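Local coordinates for uncharacterized protein (Anabaena variabilis, PDB 3OT2) that is of unknown function but probably acts as a nuclease, belonging to the Uma2 (DUF820) family of the PD-(D/E)XK clan, at residues Gly40-Ile45 with Ile110-Pro115; Cys71-His76 with Ile104-Thr109; Met136-Asp141 with Ala164-Pro169; Gln145-Tyr150 with Asp181-Leu186. All coordinates share one frame; numbering follows the deposited sequence.

Contact 1. Residues Gly40-Ile45 with Ile110-Pro115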
loop_
_atom_site.group_PDB
_atom_site.type_symbol
_atom_site.label_atom_id
_atom_site.label_comp_id
_atom_site.label_asym_id
_atom_site.label_seq_id
_atom_site.Cartn_x
_atom_site.Cartn_y
_atom_site.Cartn_z
ATOM N N GLY A 40 -3.066 -12.337 18.976
ATOM C CA GLY A 40 -4.470 -12.725 19.106
ATOM C C GLY A 40 -5.356 -12.284 17.957
ATOM O O GLY A 40 -5.985 -13.127 17.319
ATOM N N LYS A 41 -5.386 -10.968 17.657
ATOM C CA LYS A 41 -6.241 -10.387 16.610
ATOM C C LYS A 41 -5.936 -11.009 15.268
ATOM O O LYS A 41 -6.844 -11.469 14.575
ATOM C CB LYS A 41 -6.088 -8.855 16.568
ATOM C CG LYS A 41 -6.931 -8.146 17.648
ATOM C CD LYS A 41 -6.513 -6.705 17.962
ATOM C CE LYS A 41 -6.883 -5.700 16.909
ATOM N NZ LYS A 41 -6.789 -4.299 17.432
ATOM N N HIS A 42 -4.638 -11.097 14.938
ATOM C CA HIS A 42 -4.146 -11.691 13.703
ATOM C C HIS A 42 -4.652 -13.146 13.543
ATOM O O HIS A 42 -5.232 -13.484 12.506
ATOM C CB HIS A 42 -2.624 -11.633 13.680
ATOM C CG HIS A 42 -2.056 -12.104 12.387
ATOM N ND1 HIS A 42 -1.712 -13.423 12.190
ATOM C CD2 HIS A 42 -1.847 -11.420 11.242
ATOM C CE1 HIS A 42 -1.284 -13.499 10.942
ATOM N NE2 HIS A 42 -1.349 -12.317 10.335
ATOM N N SER A 43 -4.478 -13.980 14.595
ATOM C CA SER A 43 -4.892 -15.379 14.599
ATOM C C SER A 43 -6.387 -15.540 14.439
ATOM O O SER A 43 -6.811 -16.463 13.752
ATOM C CB SER A 43 -4.466 -16.064 15.896
ATOM O OG SER A 43 -3.056 -16.147 15.968
ATOM N N ALA A 44 -7.184 -14.672 15.084
ATOM C CA ALA A 44 -8.643 -14.756 15.037
ATOM C C ALA A 44 -9.151 -14.578 13.597
ATOM O O ALA A 44 -9.959 -15.386 13.126
ATOM C CB ALA A 44 -9.263 -13.723 15.968
ATOM N N ILE A 45 -8.653 -13.548 12.893
ATOM C CA ILE A 45 -9.017 -13.269 11.501
ATOM C C ILE A 45 -8.455 -14.356 10.586
ATOM O O ILE A 45 -9.175 -14.835 9.715
ATOM C CB ILE A 45 -8.550 -11.850 11.089
ATOM C CG1 ILE A 45 -9.470 -10.794 11.791
ATOM C CG2 ILE A 45 -8.565 -11.695 9.533
ATOM C CD1 ILE A 45 -9.097 -9.343 11.573
ATOM N N ILE A 110 -3.710 -13.826 0.792
ATOM C CA ILE A 110 -4.311 -12.988 1.831
ATOM C C ILE A 110 -3.273 -12.740 2.910
ATOM O O ILE A 110 -2.717 -13.684 3.461
ATOM C CB ILE A 110 -5.617 -13.585 2.409
ATOM C CG1 ILE A 110 -6.676 -13.794 1.295
ATOM C CG2 ILE A 110 -6.159 -12.714 3.547
ATOM C CD1 ILE A 110 -7.674 -14.802 1.606
ATOM N N GLU A 111 -3.000 -11.453 3.177
ATOM C CA GLU A 111 -2.065 -11.012 4.196
ATOM C C GLU A 111 -2.817 -10.216 5.220
ATOM O O GLU A 111 -3.638 -9.370 4.868
ATOM C CB GLU A 111 -0.926 -10.177 3.588
ATOM C CG GLU A 111 -0.099 -10.937 2.557
ATOM C CD GLU A 111 0.921 -11.927 3.104
ATOM O OE1 GLU A 111 0.849 -12.304 4.299
ATOM O OE2 GLU A 111 1.788 -12.350 2.316
ATOM N N ILE A 112 -2.562 -10.494 6.480
ATOM C CA ILE A 112 -3.234 -9.781 7.561
ATOM C C ILE A 112 -2.177 -9.076 8.381
ATOM O O ILE A 112 -1.257 -9.725 8.881
ATOM C CB ILE A 112 -4.105 -10.745 8.421
ATOM C CG1 ILE A 112 -5.118 -11.511 7.544
ATOM C CG2 ILE A 112 -4.830 -9.994 9.543
ATOM C CD1 ILE A 112 -5.282 -12.981 7.985
ATOM N N LEU A 113 -2.306 -7.748 8.516
ATOM C CA LEU A 113 -1.367 -6.972 9.327
ATOM C C LEU A 113 -1.494 -7.287 10.801
ATOM O O LEU A 113 -2.566 -7.641 11.295
ATOM C CB LEU A 113 -1.563 -5.461 9.122
ATOM C CG LEU A 113 -1.329 -4.916 7.707
ATOM C CD1 LEU A 113 -1.583 -3.430 7.697
ATOM C CD2 LEU A 113 0.095 -5.245 7.213
ATOM N N SER A 114 -0.367 -7.169 11.493
ATOM C CA SER A 114 -0.252 -7.325 12.944
ATOM C C SER A 114 0.738 -6.239 13.389
ATOM O O SER A 114 1.436 -5.703 12.523
ATOM C CB SER A 114 0.147 -8.749 13.337
ATOM O OG SER A 114 1.332 -9.200 12.717
ATOM N N PRO A 115 0.741 -5.789 14.667
ATOM C CA PRO A 115 1.617 -4.659 15.052
ATOM C C PRO A 115 3.086 -4.706 14.583
ATOM O O PRO A 115 3.625 -3.652 14.237
ATOM C CB PRO A 115 1.568 -4.692 16.579
ATOM C CG PRO A 115 0.238 -5.274 16.900
ATOM C CD PRO A 115 -0.078 -6.249 15.811
#

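Contact 2. Residues Cys71-His76 with Ile104-Thr109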
loop_
_atom_site.group_PDB
_atom_site.type_symbol
_atom_site.label_atom_id
_atom_site.label_comp_id
_atom_site.label_asym_id
_atom_site.label_seq_id
_atom_site.Cartn_x
_atom_site.Cartn_y
_atom_site.Cartn_z
ATOM N N CYS A 71 5.541 -20.587 -0.464
ATOM C CA CYS A 71 5.442 -20.451 -1.911
ATOM C C CYS A 71 6.747 -19.884 -2.423
ATOM O O CYS A 71 7.124 -18.774 -2.038
ATOM C CB CYS A 71 4.246 -19.586 -2.297
ATOM S SG CYS A 71 2.648 -20.323 -1.855
ATOM N N THR A 72 7.471 -20.670 -3.241
ATOM C CA THR A 72 8.777 -20.281 -3.774
ATOM C C THR A 72 8.674 -20.087 -5.284
ATOM O O THR A 72 8.458 -21.053 -6.011
ATOM C CB THR A 72 9.842 -21.318 -3.386
ATOM O OG1 THR A 72 9.832 -21.462 -1.969
ATOM C CG2 THR A 72 11.263 -20.932 -3.854
ATOM N N PHE A 73 8.871 -18.840 -5.755
ATOM C CA PHE A 73 8.784 -18.502 -7.175
ATOM C C PHE A 73 9.413 -17.131 -7.412
ATOM O O PHE A 73 9.509 -16.325 -6.484
ATOM C CB PHE A 73 7.304 -18.516 -7.649
ATOM C CG PHE A 73 6.413 -17.584 -6.859
ATOM C CD1 PHE A 73 5.786 -18.016 -5.693
ATOM C CD2 PHE A 73 6.243 -16.262 -7.249
ATOM C CE1 PHE A 73 4.989 -17.150 -4.950
ATOM C CE2 PHE A 73 5.427 -15.398 -6.513
ATOM C CZ PHE A 73 4.818 -15.845 -5.366
ATOM N N GLY A 74 9.817 -16.883 -8.653
ATOM C CA GLY A 74 10.421 -15.627 -9.093
ATOM C C GLY A 74 11.580 -15.137 -8.250
ATOM O O GLY A 74 11.679 -13.934 -7.991
ATOM N N ASP A 75 12.451 -16.075 -7.810
ATOM C CA ASP A 75 13.657 -15.863 -6.989
ATOM C C ASP A 75 13.325 -15.450 -5.525
ATOM O O ASP A 75 14.214 -15.003 -4.784
ATOM C CB ASP A 75 14.637 -14.860 -7.637
ATOM C CG ASP A 75 16.052 -14.903 -7.083
ATOM O OD1 ASP A 75 16.600 -16.023 -6.933
ATOM O OD2 ASP A 75 16.604 -13.815 -6.772
ATOM N N HIS A 76 12.063 -15.648 -5.096
ATOM C CA HIS A 76 11.627 -15.353 -3.727
ATOM C C HIS A 76 11.044 -16.593 -3.093
ATOM O O HIS A 76 10.514 -17.447 -3.805
ATOM C CB HIS A 76 10.558 -14.225 -3.692
ATOM C CG HIS A 76 11.026 -12.845 -4.083
ATOM N ND1 HIS A 76 10.249 -11.725 -3.818
ATOM C CD2 HIS A 76 12.150 -12.448 -4.736
ATOM C CE1 HIS A 76 10.920 -10.695 -4.318
ATOM N NE2 HIS A 76 12.062 -11.083 -4.887
ATOM N N ILE A 104 5.048 -22.347 -7.089
ATOM C CA ILE A 104 4.168 -21.472 -7.866
ATOM C C ILE A 104 3.479 -20.440 -6.963
ATOM O O ILE A 104 3.395 -20.623 -5.752
ATOM C CB ILE A 104 3.113 -22.313 -8.662
ATOM C CG1 ILE A 104 2.341 -23.293 -7.745
ATOM C CG2 ILE A 104 3.748 -23.048 -9.879
ATOM C CD1 ILE A 104 1.025 -23.727 -8.294
ATOM N N ALA A 105 2.980 -19.364 -7.571
ATOM C CA ALA A 105 2.277 -18.297 -6.880
ATOM C C ALA A 105 0.840 -18.740 -6.540
ATOM O O ALA A 105 0.235 -19.444 -7.356
ATOM C CB ALA A 105 2.265 -17.038 -7.738
ATOM N N PRO A 106 0.258 -18.327 -5.383
ATOM C CA PRO A 106 -1.153 -18.694 -5.107
ATOM C C PRO A 106 -2.105 -18.049 -6.106
ATOM O O PRO A 106 -1.757 -17.044 -6.711
ATOM C CB PRO A 106 -1.416 -18.139 -3.693
ATOM C CG PRO A 106 -0.084 -17.707 -3.159
ATOM C CD PRO A 106 0.810 -17.447 -4.334
ATOM N N ASP A 107 -3.318 -18.579 -6.261
ATOM C CA ASP A 107 -4.311 -17.909 -7.106
ATOM C C ASP A 107 -4.842 -16.688 -6.370
ATOM O O ASP A 107 -5.194 -15.680 -6.973
ATOM C CB ASP A 107 -5.454 -18.883 -7.443
ATOM C CG ASP A 107 -5.002 -19.872 -8.474
ATOM O OD1 ASP A 107 -4.966 -19.498 -9.669
ATOM O OD2 ASP A 107 -4.548 -20.979 -8.077
ATOM N N TRP A 108 -4.866 -16.774 -5.048
ATOM C CA TRP A 108 -5.364 -15.721 -4.180
ATOM C C TRP A 108 -4.508 -15.687 -2.910
ATOM O O TRP A 108 -4.402 -16.700 -2.208
ATOM C CB TRP A 108 -6.858 -15.982 -3.885
ATOM C CG TRP A 108 -7.572 -15.013 -2.977
ATOM C CD1 TRP A 108 -7.208 -13.730 -2.659
ATOM C CD2 TRP A 108 -8.857 -15.232 -2.374
ATOM N NE1 TRP A 108 -8.158 -13.165 -1.831
ATOM C CE2 TRP A 108 -9.194 -14.061 -1.665
ATOM C CE3 TRP A 108 -9.754 -16.331 -2.345
ATOM C CZ2 TRP A 108 -10.389 -13.954 -0.932
ATOM C CZ3 TRP A 108 -10.944 -16.212 -1.630
ATOM C CH2 TRP A 108 -11.240 -15.049 -0.919
ATOM N N THR A 109 -3.846 -14.542 -2.660
ATOM C CA THR A 109 -3.005 -14.390 -1.474
ATOM C C THR A 109 -3.702 -13.457 -0.488
ATOM O O THR A 109 -4.233 -12.427 -0.886
ATOM C CB THR A 109 -1.556 -13.941 -1.813
ATOM O OG1 THR A 109 -0.802 -13.890 -0.603
ATOM C CG2 THR A 109 -1.472 -12.545 -2.458
#

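Contact 3. Residues Met136-Asp141 with Ala164-Pro169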
loop_
_atom_site.group_PDB
_atom_site.type_symbol
_atom_site.label_atom_id
_atom_site.label_comp_id
_atom_site.label_asym_id
_atom_site.label_seq_id
_atom_site.Cartn_x
_atom_site.Cartn_y
_atom_site.Cartn_z
HETATM N N MSE A 136 -5.552 -12.505 -7.377
HETATM C CA MSE A 136 -5.949 -11.455 -6.439
HETATM C C MSE A 136 -5.129 -11.490 -5.171
HETATM O O MSE A 136 -4.779 -12.557 -4.668
HETATM C CB MSE A 136 -7.456 -11.596 -6.072
HETATM C CG MSE A 136 -7.952 -10.467 -5.134
HETATM SE SE MSE A 136 -9.846 -10.600 -4.750
HETATM C CE MSE A 136 -10.558 -9.926 -6.434
ATOM N N GLY A 137 -4.882 -10.304 -4.637
ATOM C CA GLY A 137 -4.260 -10.128 -3.338
ATOM C C GLY A 137 -5.196 -9.364 -2.428
ATOM O O GLY A 137 -5.892 -8.450 -2.876
ATOM N N TRP A 138 -5.266 -9.776 -1.158
ATOM C CA TRP A 138 -5.971 -9.067 -0.100
ATOM C C TRP A 138 -4.985 -8.628 0.953
ATOM O O TRP A 138 -4.219 -9.457 1.450
ATOM C CB TRP A 138 -7.018 -9.966 0.608
ATOM C CG TRP A 138 -8.400 -10.046 0.017
ATOM C CD1 TRP A 138 -8.812 -9.649 -1.221
ATOM C CD2 TRP A 138 -9.528 -10.660 0.641
ATOM N NE1 TRP A 138 -10.153 -9.910 -1.379
ATOM C CE2 TRP A 138 -10.622 -10.523 -0.240
ATOM C CE3 TRP A 138 -9.735 -11.260 1.901
ATOM C CZ2 TRP A 138 -11.911 -10.968 0.093
ATOM C CZ3 TRP A 138 -11.009 -11.694 2.233
ATOM C CH2 TRP A 138 -12.081 -11.551 1.333
ATOM N N LEU A 139 -5.014 -7.348 1.315
ATOM C CA LEU A 139 -4.227 -6.841 2.433
ATOM C C LEU A 139 -5.243 -6.379 3.463
ATOM O O LEU A 139 -5.935 -5.378 3.250
ATOM C CB LEU A 139 -3.219 -5.733 2.045
ATOM C CG LEU A 139 -2.470 -5.072 3.227
ATOM C CD1 LEU A 139 -1.829 -6.097 4.136
ATOM C CD2 LEU A 139 -1.436 -4.099 2.734
ATOM N N ILE A 140 -5.398 -7.161 4.527
ATOM C CA ILE A 140 -6.356 -6.894 5.607
ATOM C C ILE A 140 -5.648 -6.113 6.708
ATOM O O ILE A 140 -4.594 -6.532 7.187
ATOM C CB ILE A 140 -6.992 -8.210 6.171
ATOM C CG1 ILE A 140 -7.761 -8.979 5.076
ATOM C CG2 ILE A 140 -7.885 -7.907 7.427
ATOM C CD1 ILE A 140 -8.185 -10.408 5.459
ATOM N N ASP A 141 -6.223 -4.975 7.092
ATOM C CA ASP A 141 -5.695 -4.136 8.165
ATOM C C ASP A 141 -6.709 -4.153 9.320
ATOM O O ASP A 141 -7.664 -3.374 9.286
ATOM C CB ASP A 141 -5.426 -2.703 7.667
ATOM C CG ASP A 141 -4.849 -1.782 8.733
ATOM O OD1 ASP A 141 -4.979 -2.099 9.938
ATOM O OD2 ASP A 141 -4.217 -0.791 8.368
ATOM N N ALA A 164 -20.113 -2.910 2.825
ATOM C CA ALA A 164 -19.503 -3.236 1.539
ATOM C C ALA A 164 -18.992 -4.669 1.493
ATOM O O ALA A 164 -18.377 -5.142 2.452
ATOM C CB ALA A 164 -18.372 -2.281 1.244
ATOM N N LEU A 165 -19.257 -5.362 0.382
ATOM C CA LEU A 165 -18.746 -6.718 0.156
ATOM C C LEU A 165 -17.348 -6.633 -0.377
ATOM O O LEU A 165 -17.075 -5.818 -1.258
ATOM C CB LEU A 165 -19.611 -7.499 -0.825
ATOM C CG LEU A 165 -21.016 -7.886 -0.395
ATOM C CD1 LEU A 165 -21.654 -8.704 -1.485
ATOM C CD2 LEU A 165 -21.011 -8.697 0.900
ATOM N N VAL A 166 -16.449 -7.462 0.136
ATOM C CA VAL A 166 -15.064 -7.439 -0.330
ATOM C C VAL A 166 -15.001 -8.319 -1.578
ATOM O O VAL A 166 -15.461 -9.452 -1.516
ATOM C CB VAL A 166 -14.057 -7.875 0.761
ATOM C CG1 VAL A 166 -12.622 -7.554 0.346
ATOM C CG2 VAL A 166 -14.378 -7.212 2.099
ATOM N N PRO A 167 -14.467 -7.833 -2.715
ATOM C CA PRO A 167 -14.379 -8.694 -3.906
ATOM C C PRO A 167 -13.553 -9.949 -3.669
ATOM O O PRO A 167 -12.552 -9.954 -2.925
ATOM C CB PRO A 167 -13.669 -7.814 -4.948
ATOM C CG PRO A 167 -13.779 -6.438 -4.455
ATOM C CD PRO A 167 -13.873 -6.507 -2.966
ATOM N N VAL A 168 -13.947 -10.995 -4.357
ATOM C CA VAL A 168 -13.285 -12.292 -4.283
ATOM C C VAL A 168 -12.958 -12.747 -5.705
ATOM O O VAL A 168 -13.622 -12.293 -6.640
ATOM C CB VAL A 168 -14.176 -13.327 -3.523
ATOM C CG1 VAL A 168 -14.276 -12.985 -2.036
ATOM C CG2 VAL A 168 -15.571 -13.478 -4.154
ATOM N N PRO A 169 -11.962 -13.637 -5.926
ATOM C CA PRO A 169 -11.743 -14.145 -7.301
ATOM C C PRO A 169 -12.988 -14.880 -7.788
ATOM O O PRO A 169 -13.787 -15.340 -6.963
ATOM C CB PRO A 169 -10.548 -15.091 -7.154
ATOM C CG PRO A 169 -9.978 -14.824 -5.815
ATOM C CD PRO A 169 -11.080 -14.304 -4.956
#

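Contact 4. Residues Gln145-Tyr150 with Asp181-Leu186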
loop_
_atom_site.group_PDB
_atom_site.type_symbol
_atom_site.label_atom_id
_atom_site.label_comp_id
_atom_site.label_asym_id
_atom_site.label_seq_id
_atom_site.Cartn_x
_atom_site.Cartn_y
_atom_site.Cartn_z
ATOM N N GLN A 145 -9.775 -1.602 10.045
ATOM C CA GLN A 145 -10.954 -2.336 9.517
ATOM C C GLN A 145 -11.080 -2.062 8.008
ATOM O O GLN A 145 -12.119 -1.651 7.492
ATOM C CB GLN A 145 -12.236 -1.968 10.284
ATOM C CG GLN A 145 -12.170 -2.405 11.754
ATOM C CD GLN A 145 -13.388 -2.018 12.551
ATOM O OE1 GLN A 145 -14.525 -2.144 12.104
ATOM N NE2 GLN A 145 -13.174 -1.602 13.776
ATOM N N THR A 146 -9.966 -2.267 7.308
ATOM C CA THR A 146 -9.846 -1.985 5.904
ATOM C C THR A 146 -9.269 -3.182 5.186
ATOM O O THR A 146 -8.455 -3.923 5.746
ATOM C CB THR A 146 -8.927 -0.734 5.722
ATOM O OG1 THR A 146 -9.574 0.410 6.290
ATOM C CG2 THR A 146 -8.566 -0.446 4.239
ATOM N N VAL A 147 -9.716 -3.377 3.949
ATOM C CA VAL A 147 -9.134 -4.376 3.066
ATOM C C VAL A 147 -8.692 -3.673 1.779
ATOM O O VAL A 147 -9.498 -2.994 1.135
ATOM C CB VAL A 147 -10.029 -5.610 2.769
ATOM C CG1 VAL A 147 -9.263 -6.618 1.910
ATOM C CG2 VAL A 147 -10.503 -6.273 4.071
ATOM N N PHE A 148 -7.414 -3.850 1.404
ATOM C CA PHE A 148 -6.919 -3.402 0.104
ATOM C C PHE A 148 -6.985 -4.590 -0.813
ATOM O O PHE A 148 -6.548 -5.685 -0.429
ATOM C CB PHE A 148 -5.488 -2.852 0.166
ATOM C CG PHE A 148 -5.316 -1.559 0.924
ATOM C CD1 PHE A 148 -5.780 -0.362 0.401
ATOM C CD2 PHE A 148 -4.685 -1.540 2.161
ATOM C CE1 PHE A 148 -5.593 0.847 1.092
ATOM C CE2 PHE A 148 -4.473 -0.324 2.838
ATOM C CZ PHE A 148 -4.930 0.855 2.294
ATOM N N VAL A 149 -7.560 -4.403 -1.995
ATOM C CA VAL A 149 -7.711 -5.459 -3.003
ATOM C C VAL A 149 -6.769 -5.155 -4.170
ATOM O O VAL A 149 -6.836 -4.078 -4.774
ATOM C CB VAL A 149 -9.187 -5.614 -3.449
ATOM C CG1 VAL A 149 -9.298 -6.522 -4.682
ATOM C CG2 VAL A 149 -10.045 -6.162 -2.306
ATOM N N TYR A 150 -5.922 -6.132 -4.500
ATOM C CA TYR A 150 -4.930 -6.054 -5.558
ATOM C C TYR A 150 -5.251 -7.030 -6.701
ATOM O O TYR A 150 -5.391 -8.213 -6.449
ATOM C CB TYR A 150 -3.556 -6.412 -4.970
ATOM C CG TYR A 150 -3.023 -5.411 -3.973
ATOM C CD1 TYR A 150 -3.376 -5.477 -2.627
ATOM C CD2 TYR A 150 -2.143 -4.410 -4.369
ATOM C CE1 TYR A 150 -2.868 -4.565 -1.703
ATOM C CE2 TYR A 150 -1.633 -3.490 -3.452
ATOM C CZ TYR A 150 -2.009 -3.564 -2.125
ATOM O OH TYR A 150 -1.500 -2.645 -1.244
ATOM N N ASP A 181 -18.698 -8.222 8.605
ATOM C CA ASP A 181 -18.578 -9.652 8.898
ATOM C C ASP A 181 -17.135 -10.036 9.170
ATOM O O ASP A 181 -16.872 -10.776 10.119
ATOM C CB ASP A 181 -19.128 -10.527 7.746
ATOM C CG ASP A 181 -20.645 -10.567 7.612
ATOM O OD1 ASP A 181 -21.340 -10.227 8.593
ATOM O OD2 ASP A 181 -21.135 -10.937 6.517
ATOM N N LEU A 182 -16.204 -9.545 8.337
ATOM C CA LEU A 182 -14.792 -9.847 8.486
ATOM C C LEU A 182 -14.265 -9.408 9.856
ATOM O O LEU A 182 -13.665 -10.209 10.563
ATOM C CB LEU A 182 -13.989 -9.132 7.381
ATOM C CG LEU A 182 -12.705 -9.795 6.862
ATOM C CD1 LEU A 182 -12.148 -8.997 5.702
ATOM C CD2 LEU A 182 -11.644 -9.909 7.923
ATOM N N PHE A 183 -14.457 -8.136 10.214
ATOM C CA PHE A 183 -13.892 -7.601 11.448
ATOM C C PHE A 183 -14.722 -7.984 12.700
ATOM O O PHE A 183 -14.212 -7.866 13.812
ATOM C CB PHE A 183 -13.613 -6.089 11.317
ATOM C CG PHE A 183 -12.606 -5.873 10.195
ATOM C CD1 PHE A 183 -11.280 -6.261 10.344
ATOM C CD2 PHE A 183 -13.008 -5.378 8.954
ATOM C CE1 PHE A 183 -10.369 -6.149 9.278
ATOM C CE2 PHE A 183 -12.094 -5.269 7.888
ATOM C CZ PHE A 183 -10.784 -5.661 8.056
ATOM N N SER A 184 -15.903 -8.599 12.522
ATOM C CA SER A 184 -16.678 -9.142 13.647
ATOM C C SER A 184 -15.957 -10.392 14.215
ATOM O O SER A 184 -16.238 -10.824 15.341
ATOM C CB SER A 184 -18.102 -9.504 13.221
ATOM O OG SER A 184 -18.129 -10.717 12.482
ATOM N N TRP A 185 -15.026 -10.972 13.426
ATOM C CA TRP A 185 -14.259 -12.145 13.849
ATOM C C TRP A 185 -13.289 -11.787 14.984
ATOM O O TRP A 185 -12.695 -12.691 15.575
ATOM C CB TRP A 185 -13.496 -12.756 12.663
ATOM C CG TRP A 185 -14.368 -13.206 11.516
ATOM C CD1 TRP A 185 -15.692 -13.550 11.563
ATOM C CD2 TRP A 185 -13.946 -13.416 10.159
ATOM N NE1 TRP A 185 -16.123 -13.942 10.312
ATOM C CE2 TRP A 185 -15.071 -13.870 9.434
ATOM C CE3 TRP A 185 -12.712 -13.300 9.495
ATOM C CZ2 TRP A 185 -14.996 -14.223 8.083
ATOM C CZ3 TRP A 185 -12.648 -13.608 8.139
ATOM C CH2 TRP A 185 -13.782 -14.054 7.445
ATOM N N LEU A 186 -13.166 -10.477 15.309
ATOM C CA LEU A 186 -12.361 -9.953 16.408
ATOM C C LEU A 186 -13.137 -9.967 17.723
ATOM O O LEU A 186 -12.537 -9.847 18.806
ATOM C CB LEU A 186 -11.911 -8.517 16.097
ATOM C CG LEU A 186 -10.926 -8.336 14.921
ATOM C CD1 LEU A 186 -10.610 -6.850 14.689
ATOM C CD2 LEU A 186 -9.640 -9.103 15.150
#

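Contact 1. Residues Gly40-Ile45 with Ile110-Pro115
His42 directs one edge of its imidazole at the backbone where strand 108-112 runs out. CD2 lies 3.0 Å from Ile112 O, which sits near the ring plane, and 3.8 Å from Leu113 O, also at the edge. The same corner of the ring meets aliphatic carbon, with CD2 3.7 Å from Ile112 CB. Ser114 CB comes in obliquely, 3.9 Å from His42 CD2. With CG anti to the backbone N (chi1 -174°), the ring projects from the helix onto the strand end. One turn of helix further on, Ile45 adds an apolar touch, its CG2 branch lying 3.9 Å from Ile112 CD1.

The second shell centres on Asp81. Its OD2 is hydrogen-bonded both to His42 NE2 and to Ile112 N, so one carboxylate oxygen ties the helix 40-57 imidazole to the strand backbone, while Glu111 OE1 accepts from Asp81 N. At the start of the helix, Gln39 OE1 bonds His42 N, and the backbone bond from Ala44 N to Gly40 O closes the first turn. Were His42 an alanine, Asp81 OD2 would probably lose its imidazole partner and a gap open beside Ile112 and Ser114. Asp81, just before strand 82-86, and Glu111 on strand 108-112 are consistent with the acidic pair of PD-(D/E)XK nucleases, although Leu113 stands where the motif's lysine would follow. The chemistry implies that the imidazole probably helps to hold the Asp81 carboxylate, whose own backbone N is bonded to Glu111 OE1.

Contact 2. Residues Cys71-His76 with Ile104-Thr109
The tight hairpin formed by strands 71-73 and 76-78 lays Phe73 on Ala105, in the segment that leads into strand 108-112. A type I' turn from Phe73 to His76 closes the hairpin, paired in both directions: Phe73 N to His76 O, and His76 N to Phe73 O. Across the contact the main event is a CH-pi interaction. Ala105 CB lies 3.7 Å from the centroid of the Phe73 ring and 13° off its normal, so the methyl sits over the middle of one face. The ring reaches this place with CG between the backbone N and the carbonyl carbon (chi1 57°). Phe73 CE1 also approaches Pro106 CD obliquely, at 4.2 Å. Two residues earlier on the same strand, Cys71 SG rests 4.0 Å from Pro106 CG. His128 of helix 119-131 also meets the Phe73 ring, with the planes nearly parallel, and its NE2 is hydrogen-bonded to Phe73 O.

Ile104 O is the polar exception in this apolar patch. It lies 3.5 Å from Phe73 CD1 and 3.7 Å from Cys71 CB, and no polar partner is found for it in the model. The hairpin is therefore held to this segment by shape and carbon-to-carbon packing, at the probable cost of one buried carbonyl left without a donor.

Contact 3. Residues Met136-Asp141 with Ala164-Pro169
Trp138 lies beneath a methyl of Val166: CG1 sits above the indole plane, displaced toward the rim, 3.5 Å from Trp138 CZ2. Val168 CG1 reaches the same ring atom obliquely, at 3.8 Å. The pyrrole N-H is used in the ring plane, where NE1 donates to Pro167 O over 2.9 Å. The oxygen points almost straight at the nitrogen, with a C=O...N angle of 176°, although the bond is bent at the hydrogen (140°). Beside it, the selenium of selenomethionine Met136 lies 3.3 Å from the same Pro167 O. Its side chain bends at the last torsion (chi3 -76°), turning CE to within 4.0 Å of Pro167 CB, while SE also packs 3.9 Å from Pro169 CD. A phenylalanine in place of Trp138 would probably leave the Pro167 carbonyl without its donor and set this loop less firmly on the strand.

Trp108 of the adjacent strand meets Trp138 edge to face, and Val168 and Pro169 also touch Trp108. The loop 164-169, which has no regular structure of its own, thus covers part of one face of the mixed central sheet, while Leu139 packs on helix 119-131 at the other, as in the alpha/beta core expected of the PD-(D/E)XK fold.

Contact 4. Residues Gln145-Tyr150 with Asp181-Leu186
Gln145 and Phe183 both hold CG anti to the carbonyl carbon (chi1 -65° and -61°), which lets the glutamine chain run along the phenyl group in the opposite direction. The principal touch is made by main chain: Gln145 CA stands 3.5 Å from the centroid of the Phe183 ring, 11° off its normal, a CH-pi contact over one face. The carbonyl carbon of Gln145 follows, 3.4 Å from Phe183 CE2, and the side chain extends the overlap with CB 3.7 Å from Phe183 CD2. The opposite face of the ring is covered near its rim by Leu182 CD2. Val147 CG2 touches both helix residues at a slant, lying 3.6 Å from Leu182 CD1 and 4.0 Å from Phe183 CZ.

A G1 beta bulge, in which Gln145 and Thr146 both face Asp141, lies where the strand begins, with Gln145 CA over the ring. On the helical side, Ser184 OG bonds back to Asp181 O at 2.7 Å. The chemistry is that of an aromatic plate held between backbone and leucine, joining the C-terminal helix to the sheet by packing, while Thr146, turned away from the helix, makes its polar links through OG1 to Glu144 O and to Lys124 of the second subunit.

Overall arrangement
From the N terminus, helix 40-57 is the first element engaged: contact 1 joins its opening turn to the end of strand 108-112, closing a long loop. Contact 2 lies within that loop, bringing hairpin 71-78 against the lead-in to the same strand; the two centres are about 20 Å apart. Contacts 3 and 4 both open after contact 1 has closed; with each other they cross, since their segments alternate along the chain. Strands 108-112, 136-141 and 146-150, neighbours in the central sheet, supply or directly follow one segment of each contact. Leu186 of contact 4 returns to pack on Ile45 of contact 1, bringing the C-terminal end of the chain back to helix 40-57.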